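Local atomic coordinates of Cif-like 1 (PDB entry 7JQY), a protein that probably hydrolyses epoxides, as a Cif-like epoxide hydrolase of the alpha/beta hydrolase fold that assembles into an octamer. Residues 278-283 / 288-293; 62-67 / 120-125; 143-148 / 265-270; 194-199 / 206-211; 52-57 / 126-131. The protein carries 1 engineered substitution. One frame throughout, in Å; residues are numbered along the deposited sequence.

Contact 1. Residues 278-283 / 288-293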
# COMPACT_ATOMS: atom_id res chain seq x y z
N VAL B 278 11.66 -15.38 43.09
CA VAL B 278 10.57 -15.18 42.14
C VAL B 278 9.99 -13.81 42.38
O VAL B 278 9.63 -13.48 43.52
CB VAL B 278 9.48 -16.26 42.27
CG1 VAL B 278 8.23 -15.82 41.54
CG2 VAL B 278 9.98 -17.60 41.75
N ALA B 279 9.91 -13.00 41.32
CA ALA B 279 9.41 -11.64 41.46
C ALA B 279 7.90 -11.65 41.61
O ALA B 279 7.20 -12.24 40.77
CB ALA B 279 9.81 -10.80 40.24
N PRO B 280 7.35 -10.99 42.63
CA PRO B 280 5.89 -11.02 42.82
C PRO B 280 5.20 -10.12 41.81
O PRO B 280 5.73 -9.08 41.40
CB PRO B 280 5.70 -10.49 44.25
CG PRO B 280 7.02 -9.94 44.69
CD PRO B 280 8.02 -10.10 43.58
N ASN B 281 4.02 -10.57 41.38
CA ASN B 281 3.14 -9.85 40.44
C ASN B 281 3.91 -9.31 39.23
O ASN B 281 3.74 -8.17 38.82
CB ASN B 281 2.41 -8.72 41.16
CG ASN B 281 1.36 -9.24 42.14
OD1 ASN B 281 1.40 -8.91 43.33
ND2 ASN B 281 0.43 -10.05 41.65
N THR B 282 4.71 -10.19 38.62
CA THR B 282 5.61 -9.80 37.53
C THR B 282 5.48 -10.80 36.39
O THR B 282 5.36 -12.01 36.62
CB THR B 282 7.07 -9.76 38.00
OG1 THR B 282 7.20 -8.81 39.07
CG2 THR B 282 8.01 -9.37 36.86
N GLY B 283 5.47 -10.29 35.16
CA GLY B 283 5.38 -11.18 34.03
C GLY B 283 6.72 -11.62 33.48
O GLY B 283 7.69 -11.76 34.22
N ASP B 288 11.78 -4.73 32.26
CA ASP B 288 10.74 -3.74 31.99
C ASP B 288 9.73 -3.64 33.12
O ASP B 288 9.28 -2.54 33.46
CB ASP B 288 10.00 -4.08 30.69
CG ASP B 288 10.87 -3.94 29.46
OD1 ASP B 288 11.16 -2.78 29.06
OD2 ASP B 288 11.26 -4.98 28.90
N GLU B 289 9.34 -4.78 33.70
CA GLU B 289 8.19 -4.81 34.60
C GLU B 289 8.56 -4.48 36.04
O GLU B 289 7.86 -3.70 36.69
CB GLU B 289 7.52 -6.17 34.53
CG GLU B 289 6.87 -6.48 33.21
CD GLU B 289 6.14 -7.80 33.24
OE1 GLU B 289 5.23 -7.97 34.09
OE2 GLU B 289 6.49 -8.67 32.41
N ASN B 290 9.63 -5.08 36.56
CA ASN B 290 10.01 -4.93 37.96
C ASN B 290 11.52 -4.76 38.06
O ASN B 290 12.23 -5.62 38.59
CB ASN B 290 9.54 -6.13 38.78
CG ASN B 290 9.38 -5.81 40.25
OD1 ASN B 290 9.85 -4.78 40.73
ND2 ASN B 290 8.74 -6.71 40.97
N PRO B 291 12.05 -3.63 37.57
CA PRO B 291 13.50 -3.38 37.72
C PRO B 291 13.90 -3.10 39.16
O PRO B 291 15.08 -3.23 39.49
CB PRO B 291 13.75 -2.17 36.81
CG PRO B 291 12.43 -1.49 36.71
CD PRO B 291 11.40 -2.57 36.77
N ALA B 292 12.97 -2.65 40.00
CA ALA B 292 13.28 -2.44 41.41
C ALA B 292 13.64 -3.77 42.08
O ALA B 292 14.62 -3.86 42.83
CB ALA B 292 12.11 -1.77 42.12
N PHE B 293 12.83 -4.80 41.85
CA PHE B 293 13.15 -6.13 42.36
C PHE B 293 14.46 -6.64 41.78
O PHE B 293 15.31 -7.20 42.50
CB PHE B 293 12.02 -7.10 42.02
CG PHE B 293 12.35 -8.54 42.27
CD1 PHE B 293 12.96 -9.32 41.30
CD2 PHE B 293 12.01 -9.14 43.48
CE1 PHE B 293 13.26 -10.65 41.53
CE2 PHE B 293 12.30 -10.47 43.73
CZ PHE B 293 12.92 -11.23 42.75
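Glu289 OE1 is gripped by three backbone amides. Gly283 N donates to Glu289 OE1 at 2.6 Å; the amides of His200 and Val201 supply the other two bonds. In the alpha/beta hydrolase fold, the loop that leaves the last strand, here 274-279, usually carries the catalytic histidine; His284, just after this segment, is consistent with that place. Residues 278-283 belong to that strand and loop, and 288-293 span the end of helix 286-289 and the start of helix 291-303, jointed at Asn290. The Gly283 amide comes from about 41° out of the carboxylate plane. Glu289 OE2 turns to the amide of Trp285. One carboxylate thus joins the loop, at Gly283 and Trp285, to the backbone of His200 and Val201.

A second polar link runs through Thr282. Asn290 ND2 donates to Thr282 OG1 at 3.2 Å, nearly in its own amide plane. Thr282 OG1 passes a hydrogen bond on to Pro280 O at 2.8 Å. The torsion chi1 of -60° sets this hydroxyl beside its own backbone N and swings CG2 round to lie against Glu289 CB. Asn290 is also the N-cap of the following helix. Its OD1 accepts from Phe293 N at 3.2 Å, so its amide serves both the helix start and the loop.

Apolar packing closes the strand end. The Phe293 side chain reaches back with CG anti to the backbone N, chi1 169°, which brings one ring face under Ala279 CB. Ala279 CB makes a CH-pi contact over that face, 3.7 Å from the centroid of Phe293 and nearest CD1.

Contact 2. Residues 62-67 / 120-125. Engineered in segment 120-125: Ser123 (natural residue Asp).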
# COMPACT_ATOMS: atom_id res chain seq x y z
N TYR B 62 18.22 -1.39 25.32
CA TYR B 62 17.30 -0.46 25.96
C TYR B 62 16.48 -1.12 27.07
O TYR B 62 15.91 -0.41 27.91
CB TYR B 62 16.38 0.13 24.88
CG TYR B 62 15.34 1.15 25.36
CD1 TYR B 62 15.69 2.48 25.58
CD2 TYR B 62 14.01 0.78 25.55
CE1 TYR B 62 14.74 3.42 25.99
CE2 TYR B 62 13.06 1.71 25.95
CZ TYR B 62 13.43 3.02 26.18
OH TYR B 62 12.48 3.94 26.59
N THR B 63 16.42 -2.45 27.10
CA THR B 63 15.64 -3.11 28.15
C THR B 63 16.27 -2.96 29.53
O THR B 63 15.56 -3.09 30.53
CB THR B 63 15.42 -4.59 27.80
OG1 THR B 63 14.36 -5.10 28.60
CG2 THR B 63 16.67 -5.42 28.04
N TRP B 64 17.56 -2.65 29.61
CA TRP B 64 18.28 -2.48 30.87
C TRP B 64 18.28 -1.04 31.36
O TRP B 64 19.04 -0.72 32.27
CB TRP B 64 19.72 -2.97 30.72
CG TRP B 64 19.81 -4.38 30.21
CD1 TRP B 64 20.15 -4.77 28.96
CD2 TRP B 64 19.53 -5.57 30.94
NE1 TRP B 64 20.12 -6.13 28.86
CE2 TRP B 64 19.74 -6.66 30.06
CE3 TRP B 64 19.13 -5.84 32.26
CZ2 TRP B 64 19.56 -7.99 30.46
CZ3 TRP B 64 18.95 -7.17 32.65
CH2 TRP B 64 19.16 -8.22 31.75
N ARG B 65 17.44 -0.18 30.77
CA ARG B 65 17.53 1.25 31.04
C ARG B 65 17.32 1.60 32.51
O ARG B 65 17.91 2.57 33.00
CB ARG B 65 16.50 1.99 30.18
CG ARG B 65 15.08 1.63 30.50
CD ARG B 65 14.16 2.04 29.38
NE ARG B 65 12.79 1.61 29.64
CZ ARG B 65 12.32 0.41 29.33
NH1 ARG B 65 13.12 -0.49 28.75
NH2 ARG B 65 11.05 0.10 29.62
N HIS B 66 16.51 0.82 33.23
CA HIS B 66 16.24 1.09 34.63
C HIS B 66 17.17 0.34 35.56
O HIS B 66 17.11 0.57 36.77
CB HIS B 66 14.79 0.71 34.98
CG HIS B 66 13.76 1.51 34.25
ND1 HIS B 66 13.65 2.87 34.38
CD2 HIS B 66 12.80 1.13 33.37
CE1 HIS B 66 12.66 3.31 33.62
NE2 HIS B 66 12.13 2.27 33.00
N VAL B 67 18.04 -0.50 35.03
CA VAL B 67 18.98 -1.27 35.83
C VAL B 67 20.39 -0.68 35.77
O VAL B 67 21.07 -0.61 36.79
CB VAL B 67 18.97 -2.74 35.38
CG1 VAL B 67 20.11 -3.51 36.02
CG2 VAL B 67 17.63 -3.39 35.73
N VAL B 120 24.86 -10.88 33.16
CA VAL B 120 23.41 -10.92 33.30
C VAL B 120 22.79 -11.12 31.92
O VAL B 120 23.12 -10.39 30.98
CB VAL B 120 22.87 -9.62 33.93
CG1 VAL B 120 21.36 -9.76 34.22
CG2 VAL B 120 23.66 -9.25 35.17
N GLY B 121 21.88 -12.08 31.81
CA GLY B 121 21.22 -12.35 30.55
C GLY B 121 19.77 -12.73 30.75
O GLY B 121 19.37 -13.23 31.80
N ARG B 122 18.97 -12.47 29.71
CA ARG B 122 17.58 -12.90 29.65
C ARG B 122 17.24 -13.31 28.22
O ARG B 122 17.89 -12.87 27.26
CB ARG B 122 16.61 -11.81 30.15
CG ARG B 122 16.32 -10.68 29.16
CD ARG B 122 15.11 -9.85 29.60
NE ARG B 122 13.91 -10.67 29.72
CZ ARG B 122 13.20 -11.10 28.69
NH1 ARG B 122 13.56 -10.79 27.44
NH2 ARG B 122 12.13 -11.85 28.89
N SER B 123 16.21 -14.15 28.08
CA SER B 123 15.76 -14.65 26.77
C SER B 123 16.97 -15.18 26.00
O SER B 123 17.77 -15.93 26.57
CB SER B 123 15.00 -13.51 26.07
OG SER B 123 14.80 -13.79 24.69
N ILE B 124 17.16 -14.79 24.73
CA ILE B 124 18.30 -15.25 23.93
C ILE B 124 19.60 -14.90 24.63
O ILE B 124 20.58 -15.66 24.57
CB ILE B 124 18.22 -14.63 22.53
CG1 ILE B 124 16.90 -15.00 21.85
CG2 ILE B 124 19.40 -15.05 21.67
CD1 ILE B 124 16.80 -16.45 21.47
N GLY B 125 19.63 -13.77 25.35
CA GLY B 125 20.85 -13.36 26.01
C GLY B 125 21.27 -14.29 27.13
O GLY B 125 22.46 -14.39 27.43
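Trp64 and Val120 form the tight part of this contact. Trp64 CH2 lies 3.6 Å from Val120 CG1, and Trp64 CZ3 is 3.9 Å from the same methyl. The six-membered end of the indole does all of this touching, and the two side chains meet obliquely. The methyl that reaches the ring is the one set anti to the backbone N of Val120, chi1 -173°. Behind the indole, Thr63 CG2 rests over one ring face, offset toward the rim. Leu53 also packs on both Trp64 and Val120.

Toward Arg122 the fit is looser. Trp64 CZ2 stays 4.4 Å from Arg122 CG, so only the aliphatic root of the arginine comes near. Its polar end is turned to other partners: NE forms a salt bridge with Asp147, NH1 bonds to Gln59, and NH2 bonds to the carbonyl of His284.

Residues 120-125 run from strand 117-122 into helix 124-135. The sharp turn at Ser123, with phi 50° and psi -131°, is consistent with the nucleophile elbow of the alpha/beta hydrolase fold. Ser123 is engineered; the natural residue is Asp. In the deposited chain its OG accepts from the backbone N of Trp57.

Farther from the strand, Tyr62 and Arg65 hold each other. Arg65 NH1 donates to Tyr62 O at 2.9 Å, exactly in its guanidinium plane. Arg65 N bonds to Tyr62 O from the opposite face of the carbonyl. Tyr62 CE2 lies 3.3 Å above the guanidinium plane of Arg65. The NH2 group of Arg65 forms a salt bridge with Asp288.

Contact 3. Residues 143-148 / 265-270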
# COMPACT_ATOMS: atom_id res chain seq x y z
N LEU B 143 27.07 -15.18 37.54
CA LEU B 143 26.15 -15.26 36.41
C LEU B 143 24.72 -15.18 36.92
O LEU B 143 24.36 -15.90 37.86
CB LEU B 143 26.38 -16.56 35.63
CG LEU B 143 25.38 -16.91 34.54
CD1 LEU B 143 25.51 -15.94 33.38
CD2 LEU B 143 25.56 -18.35 34.09
N ALA B 144 23.92 -14.29 36.34
CA ALA B 144 22.51 -14.13 36.69
C ALA B 144 21.65 -14.49 35.49
O ALA B 144 21.87 -13.97 34.38
CB ALA B 144 22.20 -12.70 37.15
N MET B 145 20.67 -15.37 35.70
CA MET B 145 19.87 -15.94 34.63
C MET B 145 18.41 -15.54 34.82
O MET B 145 17.80 -15.89 35.84
CB MET B 145 20.03 -17.46 34.60
CG MET B 145 21.48 -17.90 34.40
SD MET B 145 21.67 -19.69 34.28
CE MET B 145 21.69 -19.89 32.51
N LEU B 146 17.83 -14.86 33.82
CA LEU B 146 16.51 -14.25 33.96
C LEU B 146 15.51 -14.83 32.97
O LEU B 146 15.82 -14.99 31.78
CB LEU B 146 16.58 -12.73 33.75
CG LEU B 146 17.58 -11.85 34.49
CD1 LEU B 146 17.22 -10.37 34.28
CD2 LEU B 146 17.64 -12.17 35.97
N ASP B 147 14.32 -15.14 33.48
CA ASP B 147 13.07 -15.20 32.72
C ASP B 147 12.86 -16.43 31.84
O ASP B 147 11.72 -16.90 31.73
CB ASP B 147 12.94 -13.93 31.86
CG ASP B 147 12.82 -12.67 32.71
OD1 ASP B 147 12.22 -12.76 33.80
OD2 ASP B 147 13.33 -11.60 32.31
N VAL B 148 13.90 -16.93 31.19
CA VAL B 148 13.73 -17.95 30.15
C VAL B 148 14.65 -19.14 30.41
O VAL B 148 15.80 -18.94 30.84
CB VAL B 148 14.01 -17.34 28.76
CG1 VAL B 148 13.90 -18.38 27.64
CG2 VAL B 148 13.07 -16.18 28.50
N ASP B 265 14.62 -24.10 38.92
CA ASP B 265 14.84 -25.50 38.57
C ASP B 265 15.76 -25.65 37.36
O ASP B 265 16.65 -26.50 37.34
CB ASP B 265 13.51 -26.19 38.29
CG ASP B 265 12.51 -26.00 39.42
OD1 ASP B 265 11.29 -26.09 39.16
OD2 ASP B 265 12.95 -25.73 40.56
N MET B 266 15.54 -24.82 36.34
CA MET B 266 16.34 -24.91 35.12
C MET B 266 17.81 -24.65 35.42
O MET B 266 18.69 -25.34 34.90
CB MET B 266 15.81 -23.91 34.09
CG MET B 266 16.54 -23.91 32.78
SD MET B 266 17.96 -22.81 32.73
CE MET B 266 17.33 -21.31 33.49
N ALA B 267 18.09 -23.67 36.28
CA ALA B 267 19.47 -23.32 36.58
C ALA B 267 20.18 -24.41 37.36
O ALA B 267 21.40 -24.56 37.24
CB ALA B 267 19.52 -22.00 37.36
N ARG B 268 19.44 -25.18 38.17
CA ARG B 268 20.08 -26.20 38.98
C ARG B 268 20.54 -27.39 38.16
O ARG B 268 21.37 -28.17 38.64
CB ARG B 268 19.13 -26.68 40.08
CG ARG B 268 18.94 -25.69 41.20
CD ARG B 268 18.20 -26.34 42.33
NE ARG B 268 18.02 -25.44 43.46
CZ ARG B 268 16.84 -25.17 44.01
NH1 ARG B 268 15.74 -25.74 43.52
NH2 ARG B 268 16.77 -24.34 45.04
N GLU B 269 20.05 -27.54 36.93
CA GLU B 269 20.63 -28.54 36.04
C GLU B 269 21.94 -28.07 35.42
O GLU B 269 22.66 -28.91 34.86
CB GLU B 269 19.67 -28.90 34.90
CG GLU B 269 18.20 -28.72 35.19
CD GLU B 269 17.35 -29.00 33.96
OE1 GLU B 269 16.24 -28.41 33.85
OE2 GLU B 269 17.79 -29.79 33.11
N LEU B 270 22.27 -26.78 35.54
CA LEU B 270 23.42 -26.22 34.84
C LEU B 270 24.58 -25.87 35.75
O LEU B 270 25.72 -25.78 35.28
CB LEU B 270 23.03 -24.92 34.11
CG LEU B 270 21.73 -24.85 33.31
CD1 LEU B 270 21.35 -23.41 33.08
CD2 LEU B 270 21.93 -25.51 31.99
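Met145 and Ala267 mark the closest backbone approach, 7.6 Å between their CA atoms, where strand 140-146 faces helix 262-268. The Met145 side chain spans most of this gap. Its CG stands anti to the carbonyl carbon and the chain runs on extended about CB-CG, then chi3 of 97° turns the methyl aside. That turn brings Met145 CE to 3.6 Å from Leu270 CD1. Met145 SD sits 3.9 Å from the same Leu270 methyl and 4.4 Å from Ala267 CB. The Met145 and Leu270 side chains meet obliquely.

This is sheet-to-helix packing of the alpha/beta hydrolase fold. Helix 262-268 connects the parallel neighbours 250-255 and 274-279 in a beta-alpha-beta crossover, and here its side chains reach across 250-255 to strand 140-146. Ala267 also packs on Ala252 of the strand between. Tyr130 of helix 124-135 touches both Met145 and Leu270, so it closes the same apolar cluster.

At the other end the contact is thinner. Met266 bends at chi2 and chi3, which carries its methyl to the loop just after the strand. Met266 CE reaches Val148 O at 3.9 Å, a meeting with backbone alone.

Contact 4. Residues 194-199 / 206-211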
# COMPACT_ATOMS: atom_id res chain seq x y z
N PHE B 194 3.06 -9.39 20.97
CA PHE B 194 3.91 -10.39 21.61
C PHE B 194 4.28 -9.95 23.02
O PHE B 194 4.19 -10.75 23.97
CB PHE B 194 5.17 -10.60 20.76
CG PHE B 194 6.00 -11.75 21.19
CD1 PHE B 194 6.90 -11.61 22.23
CD2 PHE B 194 5.87 -12.98 20.56
CE1 PHE B 194 7.67 -12.69 22.65
CE2 PHE B 194 6.64 -14.07 20.98
CZ PHE B 194 7.54 -13.92 22.02
N TYR B 195 4.60 -8.69 23.19
CA TYR B 195 4.99 -8.20 24.46
C TYR B 195 3.88 -8.14 25.47
O TYR B 195 4.03 -8.61 26.53
CB TYR B 195 5.59 -6.81 24.29
CG TYR B 195 6.91 -6.59 24.92
CD1 TYR B 195 8.05 -6.86 24.25
CD2 TYR B 195 7.03 -6.10 26.17
CE1 TYR B 195 9.28 -6.65 24.81
CE2 TYR B 195 8.24 -5.89 26.74
CZ TYR B 195 9.37 -6.17 26.04
OH TYR B 195 10.58 -5.96 26.59
N LYS B 196 2.75 -7.58 25.10
CA LYS B 196 1.68 -7.37 26.08
C LYS B 196 1.04 -8.67 26.53
O LYS B 196 0.59 -8.77 27.67
CB LYS B 196 0.63 -6.43 25.49
CG LYS B 196 1.11 -5.00 25.35
CD LYS B 196 -0.03 -4.13 24.90
CE LYS B 196 0.39 -3.03 23.97
NZ LYS B 196 -0.63 -1.94 23.99
N LYS B 197 1.02 -9.69 25.66
CA LYS B 197 0.46 -10.98 26.05
C LYS B 197 1.28 -11.65 27.15
O LYS B 197 0.75 -12.49 27.88
CB LYS B 197 0.38 -11.90 24.83
CG LYS B 197 -0.95 -11.83 24.13
CD LYS B 197 -0.97 -12.57 22.82
CE LYS B 197 -2.40 -12.69 22.33
NZ LYS B 197 -2.67 -11.79 21.18
N ARG B 198 2.55 -11.28 27.31
CA ARG B 198 3.43 -11.91 28.28
C ARG B 198 3.77 -11.00 29.45
O ARG B 198 4.49 -11.43 30.36
CB ARG B 198 4.72 -12.37 27.59
CG ARG B 198 4.51 -13.50 26.58
CD ARG B 198 5.72 -13.61 25.60
NE ARG B 198 5.63 -14.83 24.81
CZ ARG B 198 4.82 -14.98 23.77
NH1 ARG B 198 4.03 -13.98 23.37
NH2 ARG B 198 4.79 -16.14 23.12
N THR B 199 3.32 -9.75 29.44
CA THR B 199 3.58 -8.87 30.57
C THR B 199 2.45 -9.01 31.59
O THR B 199 1.35 -9.48 31.28
CB THR B 199 3.72 -7.41 30.12
OG1 THR B 199 4.32 -6.64 31.17
CG2 THR B 199 2.38 -6.80 29.76
N ASP B 206 5.05 3.46 24.11
CA ASP B 206 6.23 4.13 23.57
C ASP B 206 7.50 3.36 23.87
O ASP B 206 8.42 3.34 23.05
CB ASP B 206 6.34 5.55 24.12
CG ASP B 206 5.14 6.41 23.77
OD1 ASP B 206 4.33 6.01 22.90
OD2 ASP B 206 5.01 7.49 24.38
N ASP B 207 7.56 2.68 25.02
CA ASP B 207 8.75 1.91 25.35
C ASP B 207 8.87 0.67 24.47
O ASP B 207 9.94 0.37 23.94
CB ASP B 207 8.72 1.49 26.83
CG ASP B 207 9.22 2.58 27.75
OD1 ASP B 207 10.05 3.41 27.33
OD2 ASP B 207 8.76 2.57 28.92
N ILE B 208 7.77 -0.08 24.31
CA ILE B 208 7.81 -1.27 23.47
C ILE B 208 8.10 -0.90 22.01
O ILE B 208 8.81 -1.62 21.30
CB ILE B 208 6.50 -2.08 23.60
CG1 ILE B 208 6.15 -2.31 25.08
CG2 ILE B 208 6.62 -3.42 22.89
CD1 ILE B 208 4.71 -2.66 25.32
N ALA B 209 7.62 0.27 21.57
CA ALA B 209 7.85 0.69 20.18
C ALA B 209 9.33 0.93 19.90
O ALA B 209 9.77 0.82 18.75
CB ALA B 209 7.04 1.95 19.88
N VAL B 210 10.12 1.25 20.93
CA VAL B 210 11.56 1.37 20.74
C VAL B 210 12.13 0.04 20.27
O VAL B 210 12.95 -0.00 19.33
CB VAL B 210 12.22 1.83 22.05
CG1 VAL B 210 13.73 1.80 21.92
CG2 VAL B 210 11.71 3.21 22.43
N TYR B 211 11.71 -1.07 20.89
CA TYR B 211 12.12 -2.39 20.42
C TYR B 211 11.58 -2.65 19.01
O TYR B 211 12.32 -3.06 18.12
CB TYR B 211 11.62 -3.48 21.36
CG TYR B 211 11.92 -3.31 22.83
CD1 TYR B 211 13.21 -2.99 23.27
CD2 TYR B 211 10.93 -3.53 23.78
CE1 TYR B 211 13.48 -2.85 24.62
CE2 TYR B 211 11.19 -3.40 25.13
CZ TYR B 211 12.47 -3.08 25.55
OH TYR B 211 12.72 -2.95 26.90
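Tyr195 and Tyr211 supply the aromatic part of this contact. Their planes are near parallel, 24° apart, but the rings are slid so far that they barely overlap; the centroids are 5.3 Å apart. The rings approach obliquely, Tyr195 CZ 3.4 Å from Tyr211 CE2. Tyr195 OH comes closer, 3.0 Å from the same Tyr211 CE2, which is tight. The unusual chi1 of Tyr195, -129°, turns its ring to this position.

Aliphatic packing comes from Ile208. Its CG2 makes an off-centre CH-pi contact, 4.2 Å from the centroid of the Tyr195 ring. On its other branch, Ile208 CD1 lies 4.3 Å from Lys196 CG.

The helices 187-198 and 205-215 belong to the helical insertion between strands 140-146 and 250-255, the cap of epoxide hydrolases of this fold. Their short segments run 130° apart in direction, with axes 11.4 Å from each other at closest approach.

Most polar bonds go to partners beyond the two segments. The two tyrosine hydroxyls share one carboxylate: Tyr195 OH bonds to Asp288 OD2, and Tyr211 OH to Asp288 OD1. Tyr195 OH also meets Gln59 NE2. Lys196 NZ forms a salt bridge with Glu88 of the second subunit and bonds to Asn205. One bond is local: within 194-199, Arg198 lays its guanidinium over the Phe194 ring, and Arg198 NH1 donates to Phe194 O at 3.3 Å.

Contact 5. Residues 52-57 / 126-131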
# COMPACT_ATOMS: atom_id res chain seq x y z
N VAL B 52 28.29 -7.07 32.40
CA VAL B 52 27.80 -7.18 31.03
C VAL B 52 26.34 -7.62 31.08
O VAL B 52 26.00 -8.58 31.79
CB VAL B 52 28.65 -8.15 30.20
CG1 VAL B 52 28.04 -8.37 28.84
CG2 VAL B 52 30.06 -7.63 30.09
N LEU B 53 25.49 -6.90 30.35
CA LEU B 53 24.05 -7.16 30.30
C LEU B 53 23.68 -7.53 28.87
O LEU B 53 24.00 -6.80 27.93
CB LEU B 53 23.25 -5.94 30.75
CG LEU B 53 23.72 -5.26 32.05
CD1 LEU B 53 22.92 -4.03 32.36
CD2 LEU B 53 23.62 -6.24 33.20
N LEU B 54 22.99 -8.67 28.71
CA LEU B 54 22.62 -9.20 27.41
C LEU B 54 21.11 -9.35 27.33
O LEU B 54 20.51 -10.18 28.04
CB LEU B 54 23.31 -10.54 27.15
CG LEU B 54 24.85 -10.58 27.09
CD1 LEU B 54 25.32 -12.02 26.89
CD2 LEU B 54 25.41 -9.67 25.99
N HIS B 55 20.50 -8.56 26.44
CA HIS B 55 19.07 -8.57 26.16
C HIS B 55 18.69 -9.84 25.38
O HIS B 55 19.53 -10.69 25.06
CB HIS B 55 18.70 -7.34 25.34
CG HIS B 55 19.30 -7.37 23.97
ND1 HIS B 55 18.77 -8.12 22.94
CD2 HIS B 55 20.42 -6.80 23.47
CE1 HIS B 55 19.52 -7.99 21.87
NE2 HIS B 55 20.53 -7.19 22.16
N GLY B 56 17.41 -9.94 25.04
CA GLY B 56 16.90 -11.04 24.25
C GLY B 56 16.07 -10.56 23.07
O GLY B 56 16.28 -9.46 22.53
N TRP B 57 15.14 -11.42 22.64
CA TRP B 57 14.19 -11.14 21.57
C TRP B 57 12.81 -10.86 22.15
O TRP B 57 12.36 -11.58 23.04
CB TRP B 57 14.08 -12.33 20.60
CG TRP B 57 13.40 -11.97 19.31
CD1 TRP B 57 14.01 -11.62 18.12
CD2 TRP B 57 11.99 -11.88 19.07
NE1 TRP B 57 13.06 -11.33 17.17
CE2 TRP B 57 11.81 -11.48 17.73
CE3 TRP B 57 10.85 -12.10 19.86
CZ2 TRP B 57 10.55 -11.30 17.16
CZ3 TRP B 57 9.60 -11.92 19.30
CH2 TRP B 57 9.46 -11.52 17.96
N VAL B 126 20.32 -14.95 27.79
CA VAL B 126 20.73 -15.89 28.82
C VAL B 126 21.32 -17.15 28.22
O VAL B 126 22.16 -17.80 28.85
CB VAL B 126 19.55 -16.17 29.78
CG1 VAL B 126 18.64 -17.28 29.25
CG2 VAL B 126 20.09 -16.50 31.16
N MET B 127 20.97 -17.49 26.97
CA MET B 127 21.63 -18.60 26.30
C MET B 127 23.06 -18.24 25.94
O MET B 127 23.99 -19.04 26.13
CB MET B 127 20.85 -19.00 25.05
CG MET B 127 19.34 -19.10 25.25
SD MET B 127 18.41 -19.52 23.75
CE MET B 127 16.74 -19.46 24.40
N VAL B 128 23.27 -17.03 25.41
CA VAL B 128 24.62 -16.53 25.18
C VAL B 128 25.40 -16.46 26.48
O VAL B 128 26.55 -16.90 26.56
CB VAL B 128 24.56 -15.16 24.48
CG1 VAL B 128 25.95 -14.71 24.06
CG2 VAL B 128 23.62 -15.22 23.28
N ALA B 129 24.78 -15.92 27.53
CA ALA B 129 25.48 -15.80 28.81
C ALA B 129 25.87 -17.16 29.36
O ALA B 129 26.97 -17.32 29.90
CB ALA B 129 24.62 -15.03 29.82
N TYR B 130 24.99 -18.16 29.23
CA TYR B 130 25.34 -19.49 29.70
C TYR B 130 26.48 -20.08 28.88
O TYR B 130 27.43 -20.64 29.43
CB TYR B 130 24.12 -20.42 29.65
CG TYR B 130 24.51 -21.87 29.85
CD1 TYR B 130 24.92 -22.33 31.10
CD2 TYR B 130 24.49 -22.77 28.79
CE1 TYR B 130 25.28 -23.65 31.29
CE2 TYR B 130 24.86 -24.09 28.97
CZ TYR B 130 25.25 -24.52 30.22
OH TYR B 130 25.62 -25.84 30.40
N ALA B 131 26.40 -19.95 27.55
CA ALA B 131 27.47 -20.45 26.68
C ALA B 131 28.78 -19.74 26.96
O ALA B 131 29.85 -20.34 26.81
CB ALA B 131 27.08 -20.29 25.21
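The helix that follows the probable nucleophile elbow of the alpha/beta hydrolase fold packs here against a central strand, through Leu54 on Val128 and Ala129. Helix 124-135 lies along the sheet, and strand 50-54 is the neighbour of strand 117-122, which leads into the elbow. The CA atoms of Leu54 and Val126 come to 7.1 Å.

One methyl does the work. Leu54 CD1 lies 4.0 Å from Val128 CG1 and equally far from Val128 CB. It also rests 4.0 Å from the backbone N of Ala129 and 4.3 Å from Ala129 CB, so it sits over the helix backbone between two side chains. With CG anti to the carbonyl carbon, chi1 -62°, and the chain extended, Leu54 reaches the helix. Val128 meets it at about a right angle. Helix 98-111 borders the same spot: Ile105 packs on Leu54 and Ala102 on Val128.

Beyond Leu54 the chain runs through His55, Gly56 and Trp57. This sequence is consistent with the HGxP motif of epoxide hydrolases, which contributes to the oxyanion hole. This loop is also held locally. His55 ND1 donates to Gly56 O at 2.9 Å in a fairly straight bond of 160°, close to the plane of its own ring.

Contacts 2 and 5 lie closest, with centres 8 Å apart. They meet on neighbouring strands, where Leu54 N bonds to Val120 O at 2.8 Å. Contact 2 holds the probable nucleophile elbow, and contact 5 packs the helix that follows it. Contact 3 joins them from the next strand: Arg122 NE meets Asp147 OD2 at 2.8 Å, and Val148 CG2 packs 3.6 Å from Ser123 CA. Contact 1 is tied to contact 2 by the salt bridge Asp288 OD1 to Arg65 NH2, 2.9 Å. The same carboxylate binds both cap tyrosines, so Asp288 joins contacts 1, 2 and 4. Contact 4 also meets contact 2 where Tyr62 OH lies 2.6 Å from Asp207 OD1. Contacts 3 and 4 do not touch.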